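Local coordinates for protein TRAP-type transporter, periplasmic component (Cupriavidus necator, PDB 4P8B) that binds (S)-2-acetolactate as the periplasmic solute-binding component of a TRAP transporter and probably delivers it to the membrane permease for uptake, at residues Tyr227-Trp237 / Met294-Leu304; Phe136-Leu147 / Ile245-Trp253. All blocks are in the same frame, centred on the assembly; numbering follows the deposited sequence.

Contact 1. Residues Tyr227-Trp237 / Met294-Leu304; sequences YTVGQKFVTTW and MEAHGVKVTHL
The rings of Y227 and H297 form an offset stack, planes 14° apart and centroids separated by 4.4 Å. The overlap is staggered: H297 CB sits over the centre of the phenol ring, 3.8 Å from its centroid, while the hydroxyl OH of Y227 comes to rest above the middle of the imidazole. Y227 CG lies between its own backbone N and carbonyl carbon (chi1 45°), a setting that brings the ring across to H297. The selenium of M294, a selenomethionine, approaches the same ring obliquely in a Met-aromatic contact, 3.9 Å from CE2. Beside this cluster V299 uses both branches, CG2 against Y227 CB and CG1 against V234 CG2, where F221 of helix 218-223 adds to the packing. K232 NZ bonds back to Y227 O.

Beyond V299 the backbones run parallel. K300 N donates to K232 O, V234 N to K300 O, T302 N to V234 O at 2.8 Å, and T236 N to T302 O at 3.0 Å. V234 and V301 point to one face, which W291 of helix 289-295 packs against. On the other face T235 CG2 meets L304 CD2 at 3.6 Å, and the hydroxyls of T235 and T302 turn to I164 O and E163. At the far end T236 OG1 stands 2.9 Å from H303 ND1. K232 and F233 both pair with N159 of strand 156-159, a classic beta bulge at K232-F233. Strand 300-302, parallel to 233-235, is an outermost strand of the four-stranded mixed sheet in this family 7 solute-binding protein.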
loop_
_atom_site.group_PDB
_atom_site.type_symbol
_atom_site.label_atom_id
_atom_site.label_comp_id
_atom_site.label_asym_id
_atom_site.label_seq_id
_atom_site.Cartn_x
_atom_site.Cartn_y
_atom_site.Cartn_z
ATOM N N TYR A 227 -13.263 5.853 -12.115
ATOM C CA TYR A 227 -13.805 6.042 -13.457
ATOM C C TYR A 227 -14.621 7.322 -13.562
ATOM O O TYR A 227 -14.829 7.821 -14.656
ATOM C CB TYR A 227 -14.657 4.840 -13.905
ATOM C CG TYR A 227 -15.607 4.350 -12.853
ATOM C CD1 TYR A 227 -16.888 4.883 -12.714
ATOM C CD2 TYR A 227 -15.212 3.361 -11.964
ATOM C CE1 TYR A 227 -17.737 4.423 -11.711
ATOM C CE2 TYR A 227 -16.047 2.902 -10.983
ATOM C CZ TYR A 227 -17.301 3.425 -10.848
ATOM O OH TYR A 227 -18.129 2.947 -9.858
ATOM N N THR A 228 -15.104 7.861 -12.447
ATOM C CA THR A 228 -15.849 9.116 -12.456
ATOM C C THR A 228 -14.948 10.344 -12.518
ATOM O O THR A 228 -15.438 11.461 -12.719
ATOM C CB THR A 228 -16.815 9.260 -11.263
ATOM O OG1 THR A 228 -16.081 9.451 -10.044
ATOM C CG2 THR A 228 -17.724 8.038 -11.163
ATOM N N VAL A 229 -13.646 10.140 -12.361
ATOM C CA VAL A 229 -12.660 11.211 -12.515
ATOM C C VAL A 229 -11.647 10.832 -13.600
ATOM O O VAL A 229 -10.429 10.948 -13.427
ATOM C CB VAL A 229 -11.994 11.610 -11.179
ATOM C CG1 VAL A 229 -13.005 12.371 -10.299
ATOM C CG2 VAL A 229 -11.441 10.412 -10.447
ATOM N N GLY A 230 -12.200 10.367 -14.714
ATOM C CA GLY A 230 -11.463 10.193 -15.949
ATOM C C GLY A 230 -10.711 8.907 -16.131
ATOM O O GLY A 230 -10.113 8.725 -17.186
ATOM N N GLN A 231 -10.745 8.006 -15.169
ATOM C CA GLN A 231 -9.872 6.842 -15.227
ATOM C C GLN A 231 -10.594 5.724 -15.965
ATOM O O GLN A 231 -11.157 4.813 -15.353
ATOM C CB GLN A 231 -9.434 6.440 -13.830
ATOM C CG GLN A 231 -8.740 7.572 -13.092
ATOM C CD GLN A 231 -7.652 8.214 -13.910
ATOM O OE1 GLN A 231 -6.664 7.562 -14.236
ATOM N NE2 GLN A 231 -7.813 9.471 -14.254
ATOM N N LYS A 232 -10.505 5.778 -17.289
ATOM C CA LYS A 232 -11.306 4.908 -18.157
ATOM C C LYS A 232 -10.504 3.834 -18.868
ATOM O O LYS A 232 -11.087 2.993 -19.551
ATOM C CB LYS A 232 -12.122 5.766 -19.124
ATOM C CG LYS A 232 -13.191 6.564 -18.336
ATOM C CD LYS A 232 -13.892 7.626 -19.141
ATOM C CE LYS A 232 -14.808 8.460 -18.260
ATOM N NZ LYS A 232 -15.723 7.610 -17.438
ATOM N N PHE A 233 -9.185 3.883 -18.702
ATOM C CA PHE A 233 -8.266 2.847 -19.190
ATOM C C PHE A 233 -7.504 2.343 -17.982
ATOM O O PHE A 233 -7.035 3.146 -17.165
ATOM C CB PHE A 233 -7.274 3.448 -20.169
ATOM C CG PHE A 233 -7.900 3.952 -21.432
ATOM C CD1 PHE A 233 -8.063 3.126 -22.529
ATOM C CD2 PHE A 233 -8.343 5.269 -21.525
ATOM C CE1 PHE A 233 -8.635 3.599 -23.698
ATOM C CE2 PHE A 233 -8.933 5.740 -22.687
ATOM C CZ PHE A 233 -9.061 4.903 -23.786
ATOM N N VAL A 234 -7.403 1.024 -17.835
ATOM C CA VAL A 234 -6.600 0.396 -16.799
ATOM C C VAL A 234 -5.789 -0.731 -17.412
ATOM O O VAL A 234 -6.306 -1.481 -18.222
ATOM C CB VAL A 234 -7.507 -0.232 -15.709
ATOM C CG1 VAL A 234 -6.702 -1.134 -14.770
ATOM C CG2 VAL A 234 -8.234 0.833 -14.931
ATOM N N THR A 235 -4.525 -0.857 -17.001
ATOM C CA THR A 235 -3.723 -2.037 -17.341
ATOM C C THR A 235 -3.318 -2.744 -16.074
ATOM O O THR A 235 -2.746 -2.142 -15.176
ATOM C CB THR A 235 -2.500 -1.649 -18.147
ATOM O OG1 THR A 235 -2.953 -1.113 -19.379
ATOM C CG2 THR A 235 -1.600 -2.871 -18.447
ATOM N N THR A 236 -3.649 -4.032 -16.010
ATOM C CA THR A 236 -3.418 -4.788 -14.795
ATOM C C THR A 236 -1.997 -5.358 -14.755
ATOM O O THR A 236 -1.801 -6.574 -14.595
ATOM C CB THR A 236 -4.430 -5.914 -14.671
ATOM O OG1 THR A 236 -4.355 -6.736 -15.841
ATOM C CG2 THR A 236 -5.855 -5.351 -14.495
ATOM N N TRP A 237 -1.012 -4.492 -14.908
ATOM C CA TRP A 237 0.393 -4.902 -14.982
ATOM C C TRP A 237 0.993 -5.422 -13.682
ATOM O O TRP A 237 2.046 -6.047 -13.723
ATOM C CB TRP A 237 1.220 -3.753 -15.502
ATOM C CG TRP A 237 1.298 -2.507 -14.645
ATOM C CD1 TRP A 237 0.559 -2.190 -13.528
ATOM C CD2 TRP A 237 2.178 -1.408 -14.858
ATOM N NE1 TRP A 237 0.927 -0.954 -13.067
ATOM C CE2 TRP A 237 1.927 -0.455 -13.852
ATOM C CE3 TRP A 237 3.153 -1.128 -15.830
ATOM C CZ2 TRP A 237 2.641 0.727 -13.768
ATOM C CZ3 TRP A 237 3.851 0.042 -15.744
ATOM C CH2 TRP A 237 3.587 0.969 -14.723
HETATM N N MSE A 294 -15.598 -3.393 -13.161
HETATM C CA MSE A 294 -15.204 -2.046 -13.569
HETATM C C MSE A 294 -15.447 -1.855 -15.060
HETATM O O MSE A 294 -15.898 -0.793 -15.484
HETATM C CB MSE A 294 -13.735 -1.823 -13.252
HETATM C CG MSE A 294 -13.419 -1.888 -11.789
HETATM SE SE MSE A 294 -14.390 -0.629 -10.694
HETATM C CE MSE A 294 -15.790 -1.817 -10.075
ATOM N N GLU A 295 -15.203 -2.889 -15.863
ATOM C CA GLU A 295 -15.560 -2.814 -17.285
ATOM C C GLU A 295 -17.016 -2.356 -17.459
ATOM O O GLU A 295 -17.344 -1.543 -18.339
ATOM C CB GLU A 295 -15.358 -4.161 -17.983
ATOM C CG GLU A 295 -13.906 -4.572 -18.114
ATOM C CD GLU A 295 -13.746 -6.017 -18.549
ATOM O OE1 GLU A 295 -14.755 -6.767 -18.586
ATOM O OE2 GLU A 295 -12.596 -6.401 -18.839
ATOM N N ALA A 296 -17.904 -2.872 -16.614
ATOM C CA ALA A 296 -19.318 -2.545 -16.673
ATOM C C ALA A 296 -19.594 -1.054 -16.440
ATOM O O ALA A 296 -20.632 -0.551 -16.877
ATOM C CB ALA A 296 -20.105 -3.401 -15.668
ATOM N N HIS A 297 -18.668 -0.355 -15.799
ATOM C CA HIS A 297 -18.766 1.084 -15.569
ATOM C C HIS A 297 -18.108 1.896 -16.683
ATOM O O HIS A 297 -17.929 3.110 -16.568
ATOM C CB HIS A 297 -18.098 1.440 -14.225
ATOM C CG HIS A 297 -18.913 1.056 -13.030
ATOM N ND1 HIS A 297 -20.032 1.758 -12.645
ATOM C CD2 HIS A 297 -18.766 0.055 -12.130
ATOM C CE1 HIS A 297 -20.543 1.206 -11.557
ATOM N NE2 HIS A 297 -19.800 0.164 -11.231
ATOM N N GLY A 298 -17.734 1.227 -17.765
ATOM C CA GLY A 298 -17.158 1.915 -18.906
ATOM C C GLY A 298 -15.639 1.983 -18.871
ATOM O O GLY A 298 -15.025 2.831 -19.500
ATOM N N VAL A 299 -15.009 1.070 -18.148
ATOM C CA VAL A 299 -13.547 1.028 -18.098
ATOM C C VAL A 299 -12.970 -0.016 -19.049
ATOM O O VAL A 299 -13.369 -1.178 -19.017
ATOM C CB VAL A 299 -13.072 0.738 -16.675
ATOM C CG1 VAL A 299 -11.550 0.720 -16.597
ATOM C CG2 VAL A 299 -13.621 1.779 -15.718
ATOM N N LYS A 300 -12.061 0.407 -19.920
ATOM C CA LYS A 300 -11.348 -0.535 -20.778
ATOM C C LYS A 300 -10.166 -1.096 -20.000
ATOM O O LYS A 300 -9.214 -0.386 -19.730
ATOM C CB LYS A 300 -10.835 0.128 -22.044
ATOM C CG LYS A 300 -10.182 -0.850 -22.983
ATOM C CD LYS A 300 -9.728 -0.189 -24.267
ATOM C CE LYS A 300 -9.043 -1.197 -25.166
ATOM N NZ LYS A 300 -10.069 -1.991 -25.877
ATOM N N VAL A 301 -10.248 -2.373 -19.650
ATOM C CA VAL A 301 -9.215 -3.039 -18.853
ATOM C C VAL A 301 -8.383 -3.902 -19.781
ATOM O O VAL A 301 -8.903 -4.738 -20.508
ATOM C CB VAL A 301 -9.835 -3.910 -17.741
ATOM C CG1 VAL A 301 -8.734 -4.586 -16.897
ATOM C CG2 VAL A 301 -10.720 -3.082 -16.851
ATOM N N THR A 302 -7.074 -3.668 -19.726
ATOM C CA THR A 302 -6.097 -4.343 -20.565
ATOM C C THR A 302 -5.263 -5.298 -19.724
ATOM O O THR A 302 -4.746 -4.919 -18.680
ATOM C CB THR A 302 -5.176 -3.288 -21.192
ATOM O OG1 THR A 302 -5.948 -2.470 -22.085
ATOM C CG2 THR A 302 -4.019 -3.925 -21.934
ATOM N N HIS A 303 -5.157 -6.531 -20.192
ATOM C CA HIS A 303 -4.299 -7.550 -19.592
ATOM C C HIS A 303 -3.138 -7.807 -20.545
ATOM O O HIS A 303 -3.336 -8.088 -21.724
ATOM C CB HIS A 303 -5.127 -8.816 -19.337
ATOM C CG HIS A 303 -6.348 -8.563 -18.499
ATOM N ND1 HIS A 303 -6.306 -8.507 -17.124
ATOM C CD2 HIS A 303 -7.638 -8.318 -18.845
ATOM C CE1 HIS A 303 -7.513 -8.242 -16.655
ATOM N NE2 HIS A 303 -8.343 -8.140 -17.679
ATOM N N LEU A 304 -1.915 -7.677 -20.033
ATOM C CA LEU A 304 -0.707 -7.830 -20.845
ATOM C C LEU A 304 -0.397 -9.285 -21.193
ATOM O O LEU A 304 -0.653 -10.195 -20.399
ATOM C CB LEU A 304 0.521 -7.276 -20.089
ATOM C CG LEU A 304 0.411 -5.811 -19.652
ATOM C CD1 LEU A 304 1.685 -5.385 -18.960
ATOM C CD2 LEU A 304 0.154 -4.942 -20.853
HETATM O O HOH W 1 -16.734 5.032 -17.410
HETATM O O HOH W 2 -2.023 -7.959 -17.157
#

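Contact 2. Residues Phe136-Leu147 / Ile245-Trp253; sequences FATLEKAGVVPL and IFVVNKQIW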
loop_
_atom_site.group_PDB
_atom_site.type_symbol
_atom_site.label_atom_id
_atom_site.label_comp_id
_atom_site.label_asym_id
_atom_site.label_seq_id
_atom_site.Cartn_x
_atom_site.Cartn_y
_atom_site.Cartn_z
ATOM N N PHE A 136 9.940 -6.128 10.176
ATOM C CA PHE A 136 9.378 -5.876 11.507
ATOM C C PHE A 136 10.457 -5.541 12.535
ATOM O O PHE A 136 10.288 -4.623 13.330
ATOM C CB PHE A 136 8.525 -7.047 11.996
ATOM C CG PHE A 136 7.068 -6.957 11.594
ATOM C CD1 PHE A 136 6.670 -6.286 10.457
ATOM C CD2 PHE A 136 6.101 -7.577 12.379
ATOM C CE1 PHE A 136 5.308 -6.200 10.113
ATOM C CE2 PHE A 136 4.751 -7.496 12.033
ATOM C CZ PHE A 136 4.373 -6.829 10.904
ATOM N N ALA A 137 11.581 -6.259 12.501
ATOM C CA ALA A 137 12.674 -5.964 13.430
ATOM C C ALA A 137 13.206 -4.552 13.211
ATOM O O ALA A 137 13.504 -3.840 14.185
ATOM C CB ALA A 137 13.798 -6.981 13.284
ATOM N N THR A 138 13.307 -4.138 11.951
ATOM C CA THR A 138 13.789 -2.809 11.626
ATOM C C THR A 138 12.815 -1.755 12.162
ATOM O O THR A 138 13.216 -0.734 12.734
ATOM C CB THR A 138 13.971 -2.649 10.109
ATOM O OG1 THR A 138 15.056 -3.480 9.655
ATOM C CG2 THR A 138 14.267 -1.197 9.750
ATOM N N LEU A 139 11.520 -1.997 11.991
ATOM C CA LEU A 139 10.520 -1.058 12.479
ATOM C C LEU A 139 10.542 -0.931 14.002
ATOM O O LEU A 139 10.468 0.174 14.547
ATOM C CB LEU A 139 9.126 -1.483 12.004
ATOM C CG LEU A 139 8.853 -1.350 10.516
ATOM C CD1 LEU A 139 7.522 -1.998 10.189
ATOM C CD2 LEU A 139 8.861 0.108 10.122
ATOM N N GLU A 140 10.652 -2.063 14.688
ATOM C CA GLU A 140 10.662 -2.076 16.143
ATOM C C GLU A 140 11.818 -1.222 16.666
ATOM O O GLU A 140 11.658 -0.443 17.613
ATOM C CB GLU A 140 10.735 -3.516 16.659
ATOM C CG GLU A 140 10.384 -3.645 18.135
ATOM C CD GLU A 140 11.513 -3.201 19.039
ATOM O OE1 GLU A 140 12.683 -3.282 18.608
ATOM O OE2 GLU A 140 11.228 -2.766 20.178
ATOM N N LYS A 141 12.974 -1.331 16.024
ATOM C CA LYS A 141 14.146 -0.590 16.483
ATOM C C LYS A 141 13.928 0.898 16.284
ATOM O O LYS A 141 14.501 1.721 17.006
ATOM C CB LYS A 141 15.404 -1.036 15.730
ATOM C CG LYS A 141 15.905 -2.420 16.105
ATOM C CD LYS A 141 17.180 -2.763 15.348
ATOM C CE LYS A 141 17.785 -4.092 15.811
ATOM N NZ LYS A 141 17.076 -5.273 15.223
ATOM N N ALA A 142 13.091 1.237 15.305
ATOM C CA ALA A 142 12.815 2.630 14.965
ATOM C C ALA A 142 11.777 3.288 15.866
ATOM O O ALA A 142 11.461 4.463 15.684
ATOM C CB ALA A 142 12.366 2.722 13.513
ATOM N N GLY A 143 11.226 2.548 16.820
ATOM C CA GLY A 143 10.304 3.138 17.778
ATOM C C GLY A 143 8.843 2.998 17.408
ATOM O O GLY A 143 7.979 3.684 17.945
ATOM N N VAL A 144 8.548 2.054 16.513
ATOM C CA VAL A 144 7.193 1.844 16.005
ATOM C C VAL A 144 6.888 0.341 16.022
ATOM O O VAL A 144 7.384 -0.395 15.165
ATOM C CB VAL A 144 7.066 2.442 14.587
ATOM C CG1 VAL A 144 5.701 2.121 13.935
ATOM C CG2 VAL A 144 7.294 3.956 14.643
ATOM N N VAL A 145 6.034 -0.102 16.952
ATOM C CA VAL A 145 5.864 -1.520 17.235
ATOM C C VAL A 145 4.931 -2.135 16.201
ATOM O O VAL A 145 3.724 -1.823 16.181
ATOM C CB VAL A 145 5.282 -1.733 18.634
ATOM C CG1 VAL A 145 5.132 -3.223 18.936
ATOM C CG2 VAL A 145 6.165 -1.062 19.700
ATOM N N PRO A 146 5.471 -2.991 15.319
ATOM C CA PRO A 146 4.636 -3.635 14.305
ATOM C C PRO A 146 3.952 -4.882 14.821
ATOM O O PRO A 146 4.596 -5.674 15.535
ATOM C CB PRO A 146 5.639 -4.002 13.219
ATOM C CG PRO A 146 6.875 -4.352 13.995
ATOM C CD PRO A 146 6.876 -3.426 15.211
ATOM N N LEU A 147 2.686 -5.076 14.477
ATOM C CA LEU A 147 1.883 -6.149 15.042
ATOM C C LEU A 147 1.290 -7.119 14.020
ATOM O O LEU A 147 1.016 -8.267 14.351
ATOM C CB LEU A 147 0.740 -5.556 15.856
ATOM C CG LEU A 147 1.169 -4.691 17.049
ATOM C CD1 LEU A 147 -0.059 -4.112 17.740
ATOM C CD2 LEU A 147 2.040 -5.451 18.060
ATOM N N ILE A 245 0.720 -2.291 7.261
ATOM C CA ILE A 245 1.232 -2.725 8.552
ATOM C C ILE A 245 0.443 -2.034 9.654
ATOM O O ILE A 245 0.209 -0.818 9.621
ATOM C CB ILE A 245 2.740 -2.426 8.714
ATOM C CG1 ILE A 245 3.518 -3.003 7.524
ATOM C CG2 ILE A 245 3.263 -2.994 10.028
ATOM C CD1 ILE A 245 5.010 -2.677 7.557
ATOM N N PHE A 246 0.043 -2.852 10.625
ATOM C CA PHE A 246 -0.650 -2.424 11.837
ATOM C C PHE A 246 0.432 -2.110 12.874
ATOM O O PHE A 246 1.235 -3.001 13.206
ATOM C CB PHE A 246 -1.555 -3.564 12.355
ATOM C CG PHE A 246 -2.743 -3.887 11.485
ATOM C CD1 PHE A 246 -2.583 -4.470 10.251
ATOM C CD2 PHE A 246 -4.038 -3.632 11.937
ATOM C CE1 PHE A 246 -3.664 -4.766 9.479
ATOM C CE2 PHE A 246 -5.123 -3.929 11.158
ATOM C CZ PHE A 246 -4.947 -4.487 9.942
ATOM N N VAL A 247 0.466 -0.891 13.410
ATOM C CA VAL A 247 1.540 -0.485 14.317
ATOM C C VAL A 247 1.031 0.357 15.465
ATOM O O VAL A 247 -0.026 0.973 15.390
ATOM C CB VAL A 247 2.626 0.358 13.597
ATOM C CG1 VAL A 247 3.239 -0.397 12.443
ATOM C CG2 VAL A 247 2.052 1.693 13.126
ATOM N N VAL A 248 1.807 0.372 16.542
ATOM C CA VAL A 248 1.514 1.185 17.718
ATOM C C VAL A 248 2.785 1.937 18.070
ATOM O O VAL A 248 3.880 1.385 18.017
ATOM C CB VAL A 248 1.084 0.302 18.907
ATOM C CG1 VAL A 248 0.781 1.163 20.147
ATOM C CG2 VAL A 248 -0.115 -0.515 18.556
ATOM N N ASN A 249 2.648 3.201 18.449
ATOM C CA ASN A 249 3.773 3.953 19.000
ATOM C C ASN A 249 4.394 3.227 20.218
ATOM O O ASN A 249 3.670 2.649 20.997
ATOM C CB ASN A 249 3.301 5.364 19.378
ATOM C CG ASN A 249 4.286 6.096 20.289
ATOM O OD1 ASN A 249 4.298 5.901 21.512
ATOM N ND2 ASN A 249 5.136 6.918 19.696
ATOM N N LYS A 250 5.723 3.219 20.291
ATOM C CA LYS A 250 6.478 2.452 21.300
ATOM C C LYS A 250 6.093 2.832 22.722
ATOM O O LYS A 250 5.886 1.956 23.566
ATOM C CB LYS A 250 7.978 2.655 21.065
ATOM C CG LYS A 250 8.920 1.937 22.056
ATOM C CD LYS A 250 10.367 2.206 21.650
ATOM C CE LYS A 250 11.370 1.610 22.624
ATOM N NZ LYS A 250 11.394 0.125 22.556
ATOM N N GLN A 251 5.959 4.125 22.990
ATOM C CA GLN A 251 5.652 4.546 24.358
ATOM C C GLN A 251 4.196 4.239 24.732
ATOM O O GLN A 251 3.892 3.920 25.873
ATOM C CB GLN A 251 6.004 6.015 24.565
ATOM C CG GLN A 251 7.512 6.278 24.601
ATOM C CD GLN A 251 8.131 6.417 23.224
ATOM O OE1 GLN A 251 7.476 6.856 22.281
ATOM N NE2 GLN A 251 9.406 6.046 23.103
ATOM N N ILE A 252 3.294 4.303 23.749
ATOM C CA ILE A 252 1.913 3.909 23.973
ATOM C C ILE A 252 1.899 2.421 24.268
ATOM O O ILE A 252 1.263 1.959 25.222
ATOM C CB ILE A 252 1.043 4.199 22.719
ATOM C CG1 ILE A 252 0.932 5.707 22.497
ATOM C CG2 ILE A 252 -0.326 3.572 22.857
ATOM C CD1 ILE A 252 0.132 6.438 23.552
ATOM N N TRP A 253 2.622 1.666 23.445
ATOM C CA TRP A 253 2.741 0.220 23.622
ATOM C C TRP A 253 3.194 -0.112 25.057
ATOM O O TRP A 253 2.517 -0.868 25.742
ATOM C CB TRP A 253 3.709 -0.337 22.578
ATOM C CG TRP A 253 3.885 -1.825 22.567
ATOM C CD1 TRP A 253 5.009 -2.509 22.943
ATOM C CD2 TRP A 253 2.921 -2.823 22.185
ATOM N NE1 TRP A 253 4.815 -3.860 22.796
ATOM C CE2 TRP A 253 3.540 -4.084 22.350
ATOM C CE3 TRP A 253 1.601 -2.777 21.726
ATOM C CZ2 TRP A 253 2.889 -5.281 22.058
ATOM C CZ3 TRP A 253 0.953 -3.975 21.447
ATOM C CH2 TRP A 253 1.600 -5.203 21.605
#
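Two helix-strand junctions meet in a buried antiparallel strand pairing: 144-147 begins the outermost strand 144-154 of the five-stranded mixed sheet, and 245-249 ends its neighbour 241-249. V145 and V248 make the hydrogen-bonded pair, V145 N to V248 O at 2.8 Å and V248 N to V145 O at 2.9 Å, and L147 N donates to F246 O. K250 N reaches G143 O from above the carbonyl plane, at 3.3 Å.

On one face W253, its CG anti to the backbone N (chi1 -177°), lays its indole against V145 and L147. V145 CG1 sits over the five-membered ring, 3.8 Å from its centroid, in a CH-pi contact; L147 CD2 meets CH2 of the six-membered ring at 3.6 Å, while L147 CD1 also touches V248 CG2. The other face carries V144 CG1 against V247 CB, and I245, whose CD1 meets L139 CD1 tip to tip while CG2 nears F136 CE1.

E140 and K250 form a long salt bridge, and K250 NZ also pairs with E254. N249 OD1 accepts from I252 N and its ND2 donates to I86 O. The Schellman motif at G143, ending helix 130-141, and the N249 N-cap of helix 250-255 thus lie side by side at one end of an antiparallel pair in an alpha/beta fold.

In the fold
From the N terminus, the chain first meets contact 2 at 136-147, runs along strand 144-154 and through the ligand-binding residues N152, R155, R176 and N216, and then enters contact 1 at 227-237. Strand 241-249 follows and returns to the five-stranded sheet, where 245-253 closes contact 2 over 97 intervening residues. After helix 258-279 the chain comes back to the four-stranded sheet, and 294-304 closes contact 1 over 56. The two loops therefore cross. The contacts lie on opposite sides of the chain's centre, with centres 37 Å apart. Contact 1 joins strands of the four-stranded sheet, contact 2 those of the five-stranded sheet, and strands 144-154/156-159 and 233-235/241-249 pass between the two.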